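Local atomic coordinates of acetyltransferase, GNAT family (Bacillus anthracis str. Sterne, PDB entry 3FBU), a protein that probably transfers an acetyl group from acetyl-coenzyme A to an acceptor substrate, as other GNAT-family enzymes do, and binds coenzyme A. Residues A[11-16]-A[45-50]; A[1-6]-A[104-109]; A[117-122]-A[163-168]; A[144-149]-A[157-162]. All coordinates share one frame; numbering follows the deposited sequence.

Contact 1 of 4, residues A[11-16]-A[45-50]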
# COMPACT_ATOMS: atom_id res chain seq x y z
N ARG A 11 17.31 -7.30 19.09
CA ARG A 11 17.99 -7.24 20.37
C ARG A 11 17.20 -6.29 21.28
O ARG A 11 16.17 -5.75 20.86
CB ARG A 11 19.45 -6.77 20.17
CG ARG A 11 19.60 -5.34 19.60
CD ARG A 11 21.00 -4.78 19.80
NE ARG A 11 21.28 -3.58 19.00
CZ ARG A 11 20.80 -2.35 19.27
NH1 ARG A 11 20.01 -2.14 20.30
NH2 ARG A 11 21.10 -1.33 18.47
N LYS A 12 17.65 -6.11 22.52
CA LYS A 12 17.04 -5.11 23.40
C LYS A 12 17.61 -3.71 23.07
O LYS A 12 18.70 -3.59 22.49
CB LYS A 12 17.21 -5.48 24.87
CG LYS A 12 16.21 -6.53 25.33
CD LYS A 12 16.62 -7.27 26.58
CE LYS A 12 16.63 -6.41 27.81
NZ LYS A 12 16.73 -7.30 29.04
N PHE A 13 16.84 -2.68 23.41
CA PHE A 13 17.19 -1.30 23.13
C PHE A 13 18.43 -0.88 23.94
O PHE A 13 18.60 -1.34 25.06
CB PHE A 13 16.04 -0.37 23.55
CG PHE A 13 15.00 -0.16 22.48
CD1 PHE A 13 15.32 0.43 21.28
CD2 PHE A 13 13.66 -0.50 22.72
CE1 PHE A 13 14.34 0.67 20.30
CE2 PHE A 13 12.69 -0.30 21.75
CZ PHE A 13 13.02 0.29 20.53
N GLU A 14 19.27 -0.05 23.35
CA GLU A 14 20.22 0.80 24.07
C GLU A 14 19.69 2.23 23.93
O GLU A 14 19.04 2.55 22.95
CB GLU A 14 21.60 0.72 23.43
CG GLU A 14 22.13 -0.68 23.28
CD GLU A 14 22.45 -1.34 24.60
OE1 GLU A 14 22.91 -0.65 25.54
OE2 GLU A 14 22.26 -2.58 24.69
N PHE A 15 20.00 3.09 24.90
CA PHE A 15 19.48 4.43 24.88
C PHE A 15 19.81 5.18 23.59
O PHE A 15 19.00 5.90 23.09
CB PHE A 15 19.83 5.25 26.13
CG PHE A 15 19.03 6.47 26.26
CD1 PHE A 15 17.69 6.41 26.56
CD2 PHE A 15 19.59 7.70 26.03
CE1 PHE A 15 16.96 7.55 26.64
CE2 PHE A 15 18.86 8.81 26.13
CZ PHE A 15 17.53 8.75 26.43
N LYS A 16 21.00 4.99 23.05
CA LYS A 16 21.34 5.72 21.84
C LYS A 16 20.52 5.30 20.62
O LYS A 16 20.56 5.95 19.64
CB LYS A 16 22.81 5.69 21.52
CG LYS A 16 23.41 4.45 21.28
CD LYS A 16 24.88 4.75 21.01
CE LYS A 16 25.73 3.59 21.35
NZ LYS A 16 26.95 3.43 20.59
N ARG A 45 12.33 9.18 23.71
CA ARG A 45 13.31 8.89 24.76
C ARG A 45 12.70 8.08 25.93
O ARG A 45 13.30 7.11 26.44
CB ARG A 45 13.96 10.19 25.25
CG ARG A 45 14.95 10.83 24.26
CD ARG A 45 15.68 12.04 24.90
NE ARG A 45 14.76 13.13 25.17
CZ ARG A 45 14.65 14.27 24.46
NH1 ARG A 45 15.43 14.54 23.40
NH2 ARG A 45 13.75 15.18 24.84
N ASN A 46 11.50 8.49 26.34
CA ASN A 46 10.79 7.79 27.41
C ASN A 46 10.50 6.33 27.00
O ASN A 46 10.69 5.40 27.77
CB ASN A 46 9.46 8.49 27.72
CG ASN A 46 9.62 9.82 28.47
OD1 ASN A 46 10.65 10.11 29.08
ND2 ASN A 46 8.56 10.64 28.43
N PHE A 47 10.02 6.16 25.78
CA PHE A 47 9.69 4.83 25.23
C PHE A 47 10.92 3.92 25.24
O PHE A 47 10.87 2.80 25.75
CB PHE A 47 9.13 5.00 23.82
CG PHE A 47 8.97 3.72 23.07
CD1 PHE A 47 7.98 2.82 23.39
CD2 PHE A 47 9.81 3.42 22.00
CE1 PHE A 47 7.83 1.63 22.65
CE2 PHE A 47 9.67 2.25 21.30
CZ PHE A 47 8.67 1.35 21.63
N VAL A 48 12.04 4.41 24.71
CA VAL A 48 13.27 3.60 24.66
C VAL A 48 13.75 3.25 26.05
O VAL A 48 14.07 2.09 26.34
CB VAL A 48 14.39 4.30 23.83
CG1 VAL A 48 15.69 3.50 23.91
CG2 VAL A 48 13.91 4.49 22.36
N ASN A 49 13.77 4.25 26.94
CA ASN A 49 14.20 4.03 28.31
C ASN A 49 13.34 2.99 28.99
O ASN A 49 13.85 2.10 29.67
CB ASN A 49 14.09 5.32 29.11
CG ASN A 49 14.33 5.08 30.59
OD1 ASN A 49 15.48 4.80 30.99
ND2 ASN A 49 13.26 5.16 31.41
N LYS A 50 12.02 3.11 28.83
CA LYS A 50 11.09 2.19 29.48
C LYS A 50 11.28 0.73 29.03
O LYS A 50 11.04 -0.20 29.81
CB LYS A 50 9.67 2.63 29.19
CG LYS A 50 8.59 1.71 29.73
CD LYS A 50 7.24 2.26 29.38
CE LYS A 50 6.16 1.33 29.87
NZ LYS A 50 4.86 1.88 29.43

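Contact 2 of 4, residues A[1-6]-A[104-109]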
# COMPACT_ATOMS: atom_id res chain seq x y z
N MET A 1 15.27 -10.87 24.45
CA MET A 1 15.42 -11.50 23.10
C MET A 1 16.78 -11.11 22.52
O MET A 1 17.16 -9.94 22.60
CB MET A 1 14.30 -11.04 22.15
CG MET A 1 12.88 -11.54 22.51
SD MET A 1 11.57 -10.90 21.42
CE MET A 1 11.86 -11.79 19.89
N PHE A 2 17.52 -12.09 22.01
CA PHE A 2 18.50 -11.86 20.95
C PHE A 2 18.25 -12.91 19.89
O PHE A 2 18.39 -14.10 20.14
CB PHE A 2 19.95 -11.94 21.40
CG PHE A 2 20.92 -11.61 20.30
CD1 PHE A 2 21.36 -12.61 19.43
CD2 PHE A 2 21.35 -10.31 20.09
CE1 PHE A 2 22.23 -12.31 18.41
CE2 PHE A 2 22.23 -10.01 19.07
CZ PHE A 2 22.67 -11.01 18.23
N ILE A 3 17.88 -12.45 18.70
CA ILE A 3 17.39 -13.32 17.64
C ILE A 3 18.16 -12.95 16.39
O ILE A 3 18.27 -11.77 16.05
CB ILE A 3 15.85 -13.13 17.43
CG1 ILE A 3 15.07 -13.41 18.72
CG2 ILE A 3 15.34 -14.02 16.31
CD1 ILE A 3 13.57 -13.05 18.64
N LYS A 4 18.71 -13.94 15.71
CA LYS A 4 19.38 -13.72 14.44
C LYS A 4 18.48 -14.29 13.35
O LYS A 4 18.09 -15.45 13.42
CB LYS A 4 20.76 -14.41 14.40
CG LYS A 4 21.80 -13.81 15.37
CD LYS A 4 23.17 -14.54 15.34
CE LYS A 4 24.18 -13.90 16.30
NZ LYS A 4 25.53 -14.57 16.33
N ALA A 5 18.14 -13.47 12.38
CA ALA A 5 17.48 -13.95 11.17
C ALA A 5 18.47 -13.90 9.99
O ALA A 5 19.67 -13.71 10.17
CB ALA A 5 16.21 -13.13 10.88
N GLU A 6 17.96 -14.09 8.78
CA GLU A 6 18.75 -14.01 7.56
C GLU A 6 19.44 -12.65 7.34
O GLU A 6 20.66 -12.58 7.20
CB GLU A 6 17.87 -14.35 6.35
CG GLU A 6 17.63 -15.86 6.20
CD GLU A 6 16.60 -16.24 5.12
OE1 GLU A 6 15.93 -15.34 4.54
OE2 GLU A 6 16.47 -17.47 4.85
N ALA A 104 9.18 -10.73 12.46
CA ALA A 104 8.03 -11.27 13.20
C ALA A 104 8.04 -12.77 13.14
O ALA A 104 7.77 -13.40 14.15
CB ALA A 104 6.71 -10.71 12.65
N GLN A 105 8.42 -13.36 12.00
CA GLN A 105 8.56 -14.83 11.89
C GLN A 105 9.58 -15.35 12.90
O GLN A 105 9.34 -16.33 13.62
CB GLN A 105 8.94 -15.24 10.44
CG GLN A 105 8.99 -16.75 10.15
CD GLN A 105 9.20 -17.08 8.67
OE1 GLN A 105 9.23 -16.17 7.80
NE2 GLN A 105 9.35 -18.38 8.35
N ALA A 106 10.73 -14.68 12.95
CA ALA A 106 11.80 -15.01 13.88
C ALA A 106 11.38 -14.89 15.34
O ALA A 106 11.77 -15.70 16.17
CB ALA A 106 13.01 -14.11 13.60
N THR A 107 10.57 -13.88 15.66
CA THR A 107 10.04 -13.71 17.00
C THR A 107 9.09 -14.84 17.40
O THR A 107 9.21 -15.37 18.48
CB THR A 107 9.36 -12.32 17.14
OG1 THR A 107 10.29 -11.29 16.75
CG2 THR A 107 8.86 -12.07 18.59
N LEU A 108 8.17 -15.23 16.50
CA LEU A 108 7.27 -16.36 16.77
C LEU A 108 8.08 -17.61 17.08
O LEU A 108 7.78 -18.31 18.02
CB LEU A 108 6.34 -16.63 15.56
CG LEU A 108 5.34 -15.57 15.14
CD1 LEU A 108 4.57 -15.99 13.87
CD2 LEU A 108 4.38 -15.17 16.24
N LYS A 109 9.09 -17.87 16.27
CA LYS A 109 9.94 -19.04 16.44
C LYS A 109 10.62 -19.07 17.81
O LYS A 109 10.61 -20.08 18.52
CB LYS A 109 11.01 -19.06 15.34
CG LYS A 109 10.48 -19.27 13.94
CD LYS A 109 11.62 -19.25 12.83
CE LYS A 109 11.12 -19.50 11.38
NZ LYS A 109 12.20 -19.45 10.31

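Contact 3 of 4, residues A[117-122]-A[163-168]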
# COMPACT_ATOMS: atom_id res chain seq x y z
N LEU A 117 6.01 -20.88 24.62
CA LEU A 117 4.67 -20.29 24.68
C LEU A 117 3.63 -21.19 24.01
O LEU A 117 3.97 -22.01 23.15
CB LEU A 117 4.67 -18.93 23.98
CG LEU A 117 5.56 -17.84 24.56
CD1 LEU A 117 5.54 -16.56 23.67
CD2 LEU A 117 5.18 -17.50 25.99
N HIS A 118 2.36 -21.01 24.40
CA HIS A 118 1.26 -21.75 23.80
C HIS A 118 0.63 -21.07 22.59
O HIS A 118 0.20 -21.74 21.60
CB HIS A 118 0.17 -21.98 24.84
CG HIS A 118 -1.09 -22.53 24.25
ND1 HIS A 118 -1.15 -23.75 23.61
CD2 HIS A 118 -2.34 -22.00 24.15
CE1 HIS A 118 -2.38 -23.96 23.17
NE2 HIS A 118 -3.12 -22.91 23.49
N ARG A 119 0.57 -19.75 22.65
CA ARG A 119 -0.19 -19.00 21.66
C ARG A 119 0.29 -17.56 21.52
O ARG A 119 0.69 -17.01 22.45
CB ARG A 119 -1.67 -19.01 22.04
CG ARG A 119 -2.67 -18.40 21.02
CD ARG A 119 -4.10 -18.74 21.47
NE ARG A 119 -5.17 -18.08 20.75
CZ ARG A 119 -5.87 -17.05 21.19
NH1 ARG A 119 -6.78 -16.55 20.44
NH2 ARG A 119 -5.67 -16.54 22.37
N ILE A 120 0.24 -16.99 20.32
CA ILE A 120 0.63 -15.61 20.10
C ILE A 120 -0.49 -14.95 19.26
O ILE A 120 -0.99 -15.55 18.29
CB ILE A 120 2.02 -15.47 19.44
CG1 ILE A 120 3.13 -16.06 20.35
CG2 ILE A 120 2.32 -14.00 19.12
CD1 ILE A 120 4.49 -16.28 19.61
N ILE A 121 -0.89 -13.75 19.66
CA ILE A 121 -1.98 -13.05 19.01
C ILE A 121 -1.49 -11.69 18.53
O ILE A 121 -0.46 -11.18 18.99
CB ILE A 121 -3.21 -12.88 19.97
CG1 ILE A 121 -2.95 -11.87 21.11
CG2 ILE A 121 -3.66 -14.29 20.51
CD1 ILE A 121 -3.34 -10.40 20.76
N ALA A 122 -2.27 -11.11 17.64
CA ALA A 122 -2.03 -9.77 17.12
C ALA A 122 -3.38 -9.16 16.71
O ALA A 122 -4.34 -9.88 16.36
CB ALA A 122 -1.04 -9.75 15.95
N ALA A 163 -4.32 -15.05 15.37
CA ALA A 163 -3.65 -15.89 16.34
C ALA A 163 -2.87 -17.01 15.66
O ALA A 163 -3.22 -17.46 14.55
CB ALA A 163 -4.66 -16.50 17.32
N ILE A 164 -1.85 -17.46 16.36
CA ILE A 164 -1.12 -18.67 15.97
C ILE A 164 -0.81 -19.50 17.20
O ILE A 164 -0.49 -18.97 18.28
CB ILE A 164 0.12 -18.32 15.14
CG1 ILE A 164 0.77 -19.59 14.56
CG2 ILE A 164 1.17 -17.49 15.99
CD1 ILE A 164 1.90 -19.26 13.50
N LEU A 165 -0.92 -20.82 17.03
CA LEU A 165 -0.70 -21.78 18.09
C LEU A 165 0.65 -22.50 17.96
O LEU A 165 1.20 -22.58 16.86
CB LEU A 165 -1.82 -22.80 18.08
CG LEU A 165 -3.19 -22.33 18.58
CD1 LEU A 165 -4.29 -23.26 18.12
CD2 LEU A 165 -3.18 -22.21 20.10
N GLU A 166 1.14 -22.97 19.10
CA GLU A 166 2.39 -23.77 19.20
C GLU A 166 2.43 -24.94 18.22
O GLU A 166 3.48 -25.23 17.66
CB GLU A 166 2.63 -24.29 20.64
CG GLU A 166 1.47 -25.04 21.30
CD GLU A 166 1.80 -25.49 22.73
OE1 GLU A 166 2.90 -26.08 22.94
OE2 GLU A 166 0.96 -25.30 23.64
N GLU A 167 1.28 -25.55 17.95
CA GLU A 167 1.23 -26.72 17.06
C GLU A 167 1.44 -26.37 15.57
O GLU A 167 1.79 -27.23 14.77
CB GLU A 167 -0.12 -27.44 17.23
CG GLU A 167 -0.35 -28.11 18.63
CD GLU A 167 -1.75 -28.75 18.76
OE1 GLU A 167 -2.60 -28.51 17.87
OE2 GLU A 167 -2.00 -29.49 19.77
N GLU A 168 1.23 -25.10 15.22
CA GLU A 168 1.24 -24.66 13.83
C GLU A 168 2.62 -24.18 13.41
O GLU A 168 2.80 -23.79 12.25
CB GLU A 168 0.23 -23.53 13.63
CG GLU A 168 -1.20 -23.88 13.98
CD GLU A 168 -2.12 -22.69 13.77
OE1 GLU A 168 -2.25 -21.86 14.70
OE2 GLU A 168 -2.70 -22.59 12.66

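Contact 4 of 4, residues A[144-149]-A[157-162]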
# COMPACT_ATOMS: atom_id res chain seq x y z
N GLY A 144 -11.01 -13.32 14.64
CA GLY A 144 -12.04 -12.36 14.99
C GLY A 144 -12.09 -11.10 14.18
O GLY A 144 -11.07 -10.64 13.65
N TYR A 145 -13.29 -10.52 14.11
CA TYR A 145 -13.52 -9.24 13.45
C TYR A 145 -14.52 -8.48 14.34
O TYR A 145 -15.69 -8.81 14.38
CB TYR A 145 -14.03 -9.48 12.06
CG TYR A 145 -14.34 -8.26 11.22
CD1 TYR A 145 -13.96 -6.97 11.60
CD2 TYR A 145 -15.04 -8.42 10.03
CE1 TYR A 145 -14.29 -5.85 10.79
CE2 TYR A 145 -15.35 -7.33 9.23
CZ TYR A 145 -14.97 -6.05 9.61
OH TYR A 145 -15.28 -4.99 8.78
N PHE A 146 -14.00 -7.56 15.13
CA PHE A 146 -14.78 -6.89 16.17
C PHE A 146 -15.18 -5.52 15.64
O PHE A 146 -14.31 -4.74 15.27
CB PHE A 146 -13.94 -6.69 17.41
CG PHE A 146 -13.43 -7.97 18.00
CD1 PHE A 146 -14.31 -8.92 18.42
CD2 PHE A 146 -12.08 -8.20 18.12
CE1 PHE A 146 -13.85 -10.13 18.96
CE2 PHE A 146 -11.63 -9.39 18.66
CZ PHE A 146 -12.53 -10.33 19.07
N LYS A 147 -16.48 -5.24 15.67
CA LYS A 147 -17.03 -4.01 15.11
C LYS A 147 -17.10 -2.90 16.18
O LYS A 147 -17.66 -3.11 17.26
CB LYS A 147 -18.43 -4.25 14.49
CG LYS A 147 -18.45 -5.30 13.39
CD LYS A 147 -19.60 -5.09 12.39
CE LYS A 147 -19.24 -5.65 11.00
NZ LYS A 147 -18.93 -7.14 11.02
N LYS A 148 -16.49 -1.75 15.88
CA LYS A 148 -16.58 -0.54 16.71
C LYS A 148 -16.23 -0.77 18.16
O LYS A 148 -16.97 -0.37 19.06
CB LYS A 148 -17.98 0.09 16.63
CG LYS A 148 -18.39 0.50 15.26
CD LYS A 148 -19.40 1.66 15.29
CE LYS A 148 -19.85 2.02 13.88
NZ LYS A 148 -21.19 2.72 13.88
N CYS A 149 -15.10 -1.41 18.39
CA CYS A 149 -14.74 -1.84 19.71
C CYS A 149 -13.68 -0.97 20.36
O CYS A 149 -13.53 -1.00 21.56
CB CYS A 149 -14.26 -3.29 19.68
SG CYS A 149 -12.82 -3.60 18.64
N TRP A 157 -13.13 2.36 16.35
CA TRP A 157 -12.55 1.60 15.25
C TRP A 157 -12.86 0.11 15.39
O TRP A 157 -13.12 -0.37 16.50
CB TRP A 157 -11.05 1.76 15.25
CG TRP A 157 -10.57 3.08 14.72
CD1 TRP A 157 -11.32 4.07 14.14
CD2 TRP A 157 -9.21 3.53 14.69
NE1 TRP A 157 -10.50 5.12 13.77
CE2 TRP A 157 -9.21 4.81 14.10
CE3 TRP A 157 -8.01 2.99 15.14
CZ2 TRP A 157 -8.03 5.56 13.93
CZ3 TRP A 157 -6.84 3.72 14.97
CH2 TRP A 157 -6.86 5.00 14.37
N ASP A 158 -12.82 -0.57 14.24
CA ASP A 158 -12.97 -2.02 14.14
C ASP A 158 -11.60 -2.64 14.44
O ASP A 158 -10.60 -1.96 14.42
CB ASP A 158 -13.41 -2.47 12.72
CG ASP A 158 -14.83 -2.02 12.32
OD1 ASP A 158 -15.62 -1.53 13.17
OD2 ASP A 158 -15.14 -2.17 11.12
N GLU A 159 -11.57 -3.94 14.70
CA GLU A 159 -10.31 -4.62 14.92
C GLU A 159 -10.39 -6.01 14.33
O GLU A 159 -11.37 -6.71 14.58
CB GLU A 159 -10.06 -4.69 16.43
CG GLU A 159 -8.81 -5.28 16.88
CD GLU A 159 -8.70 -5.24 18.41
OE1 GLU A 159 -9.66 -4.77 19.07
OE2 GLU A 159 -7.65 -5.63 18.94
N TYR A 160 -9.37 -6.41 13.58
CA TYR A 160 -9.15 -7.84 13.28
C TYR A 160 -8.28 -8.43 14.35
O TYR A 160 -7.35 -7.79 14.82
CB TYR A 160 -8.40 -8.01 11.97
CG TYR A 160 -9.16 -7.80 10.68
CD1 TYR A 160 -10.51 -8.08 10.56
CD2 TYR A 160 -8.47 -7.40 9.54
CE1 TYR A 160 -11.17 -7.90 9.35
CE2 TYR A 160 -9.11 -7.25 8.34
CZ TYR A 160 -10.46 -7.49 8.25
OH TYR A 160 -11.08 -7.33 7.03
N TYR A 161 -8.56 -9.69 14.70
CA TYR A 161 -7.80 -10.42 15.67
C TYR A 161 -7.25 -11.69 15.01
O TYR A 161 -8.01 -12.51 14.49
CB TYR A 161 -8.74 -10.79 16.79
CG TYR A 161 -8.16 -11.34 18.03
CD1 TYR A 161 -8.12 -10.60 19.20
CD2 TYR A 161 -7.68 -12.67 18.06
CE1 TYR A 161 -7.63 -11.17 20.37
CE2 TYR A 161 -7.19 -13.22 19.21
CZ TYR A 161 -7.18 -12.46 20.36
OH TYR A 161 -6.67 -13.07 21.50
N TYR A 162 -5.94 -11.82 15.05
CA TYR A 162 -5.22 -12.96 14.50
C TYR A 162 -4.53 -13.74 15.60
O TYR A 162 -4.15 -13.19 16.64
CB TYR A 162 -4.16 -12.47 13.51
CG TYR A 162 -4.68 -12.12 12.15
CD1 TYR A 162 -5.38 -10.94 11.94
CD2 TYR A 162 -4.51 -12.99 11.06
CE1 TYR A 162 -5.86 -10.63 10.71
CE2 TYR A 162 -5.00 -12.66 9.82
CZ TYR A 162 -5.68 -11.47 9.65
OH TYR A 162 -6.19 -11.08 8.44
O HOH W 1 -13.74 -2.10 8.76

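Contact 1 of 4, residues A[11-16]-A[45-50]
Arg45 O accepts the regular helical hydrogen bond of Asn49 N (2.9 Å) and is also approached by the Phe15 ring, the oxygen lying at the ring's edge, near the ring plane, 3.7 Å from CE1. CZ of that ring lies against the aliphatic part of Arg45, 4.0 Å from its CG, while the guanidinium runs on to a cation-pi contact with Trp18. Phe15 gets there because its ring is swung opposite the backbone N (chi1 -166°), out toward the helix. These contacts tie the loop between strand 8-10 and helix 18-25 to helix 41-50, the second of the two helices that follow the first strands in the GNAT fold. Val48 is the apolar centre: its CG1 sits 3.6 Å from Glu14 O and 3.9 Å from Phe13 CB, while its CG2 stands over one face of the Phe13 ring. Phe47 reaches the far end of that ring, Phe47 CE2 lying 4.0 Å from Phe13 CZ, with the two ring planes at 73° in an oblique meeting. Val21 of helix 18-25 and Pro60 of strand 58-63 also touch Phe13, which is buried; Phe15 remains at the surface.

Contact 2 of 4, residues A[1-6]-A[104-109]
Ile3 faces helix 99-114 and meets two successive residues, Ala106 and Thr107, through the two branches that fork from its CB. The shorter branch, CG2, lies opposite the backbone N and comes down on the methyl group of Ala106, with Ile3 CG2 3.6 Å from Ala106 CB; the carbonyl oxygen of Ala106 is a little further off. The longer branch leaves CB beside the backbone N (chi1 -58°). Its CG1 serves as a spacer, and its tip, CD1, is modelled near the helix backbone, 3.9 Å from Thr107 CA, a doubtful position because Met1 CE is placed too close to it. Met1 crosses Thr107 at about a right angle, its SD 4.1 Å from Thr107 CG2; the exact place of its own terminal methyl is equally uncertain. Further along, Ala5 CB stands 4.3 Å from Ala106 CB. No hydrogen bond links the two segments; the hydroxyl of Thr107 is engaged within its own helix, bonded to Ala103 O. The backbones come closest at Ala5, just after the strand, and Ala106, 6.4 Å between CA atoms, an approach that their small side chains probably ease. Strand 3-4 is the outermost strand at one side of the sheet within this chain, bonded through Ile3 to Ile10 of strand 8-10, while helix 99-114 packs against the sheet with Thr107 on Ile10 and on Ile86 of strand 83-90.

Contact 3 of 4, residues A[117-122]-A[163-168]
Backbone hydrogen bonds join Ile120 and Ile164 both ways: Ile120 N to Ile164 O at 2.9 Å, and Ile164 N to Ile120 O at 2.8 Å, each with the donor almost in line with the C=O. One step beyond the strand, Glu166 N bonds to His118 O from well above the carbonyl plane (39°). The side-chain polar link is shorter: His118 ND1 donates to Glu166 OE2 at 2.6 Å in a nearly straight bond (168°), in the plane of the ring and on the carboxylate's anti lone pair. The carboxylate itself is turned steeply to the ring, and its charge would probably favour a protonated imidazole. Side-chain packing follows on both faces. On one, Leu165 CD2 lies obliquely beside the His118 imidazole and 3.8 Å from Arg119 CD, and the extended arginine carries its guanidinium past Ala163 CB to a salt bridge with Glu143. On the other, Ile120 CB packs at 4.1 Å on Ile164 CG2, covered by Phe112 of helix 99-114. A type I turn from Leu165 to Glu168 ends the chain, Leu165 N held by Glu168 OE1. This is the antiparallel pairing by which the last strand of a GNAT fold, 155-165, joins the central sheet beside strand 119-124.

Contact 4 of 4, residues A[144-149]-A[157-162]
Gly144 and Tyr161 bond to each other through both backbone groups, Tyr161 N giving to Gly144 O at 2.9 Å and Gly144 N to Tyr161 O at 3.1 Å. Phe146 and Glu159 repeat the pattern, with Phe146 N aimed almost straight at Glu159 O (2.8 Å, 171°) and Glu159 N returning to Phe146 O. Beyond them the regular ladder breaks as the chain turns a corner at Lys147 and Lys148. There a side chain takes over: Asp158 OD1 receives Lys148 N at 2.9 Å on its anti side, somewhat out of the carboxylate plane, and Cys149 N then goes to Trp157 O through a more bent bond (133°). The other carboxylate oxygen is supplied by water, which donates to Asp158 OD2 at 2.7 Å and accepts a longer bond from Tyr145 OH (3.3 Å). Asp158 O, on the backbone, is taken by Gln125 NE2. On the face that carries Tyr145 and Tyr160, the edge of Tyr160 points into the face of Tyr145, its CE1 above the ring centre, in a T-shaped pair with planes 67° apart. Lys147 NZ hangs over the opposite face of Tyr145, toward the rim. On the other side of the sheet, Phe146 CE2 rests 3.7 Å from Tyr161 CB. Glu159, on this side too, has its side chain about 8 Å from the bound coenzyme A. The pairing is that of an antiparallel beta hairpin whose strand 141-152 is outermost in the sheet within this chain, the last strand, 155-165, lying between it and 119-124, as in the GNAT fold.

Contacts 3 and 4 share strand 155-165 and differ in depth and chemistry: contact 3 has several buried aliphatic residues, contact 4 is a surface hairpin of aromatic and charged groups. Ala122 O and Tyr162 N, 2.8 Å apart, probably bond where the two join. Contacts 1 and 2 have no hydrogen bonds across them and are both partly buried, with apolar packing against a helix; they touch through Arg11 and Phe2. Contact 2 meets contact 3 where Leu108 packs on Ile120 and Ile164, so helix 99-114 bridges them. Contact 1 lies across the chain's centre from contacts 3 and 4, its centre about 27 and 30 Å from theirs.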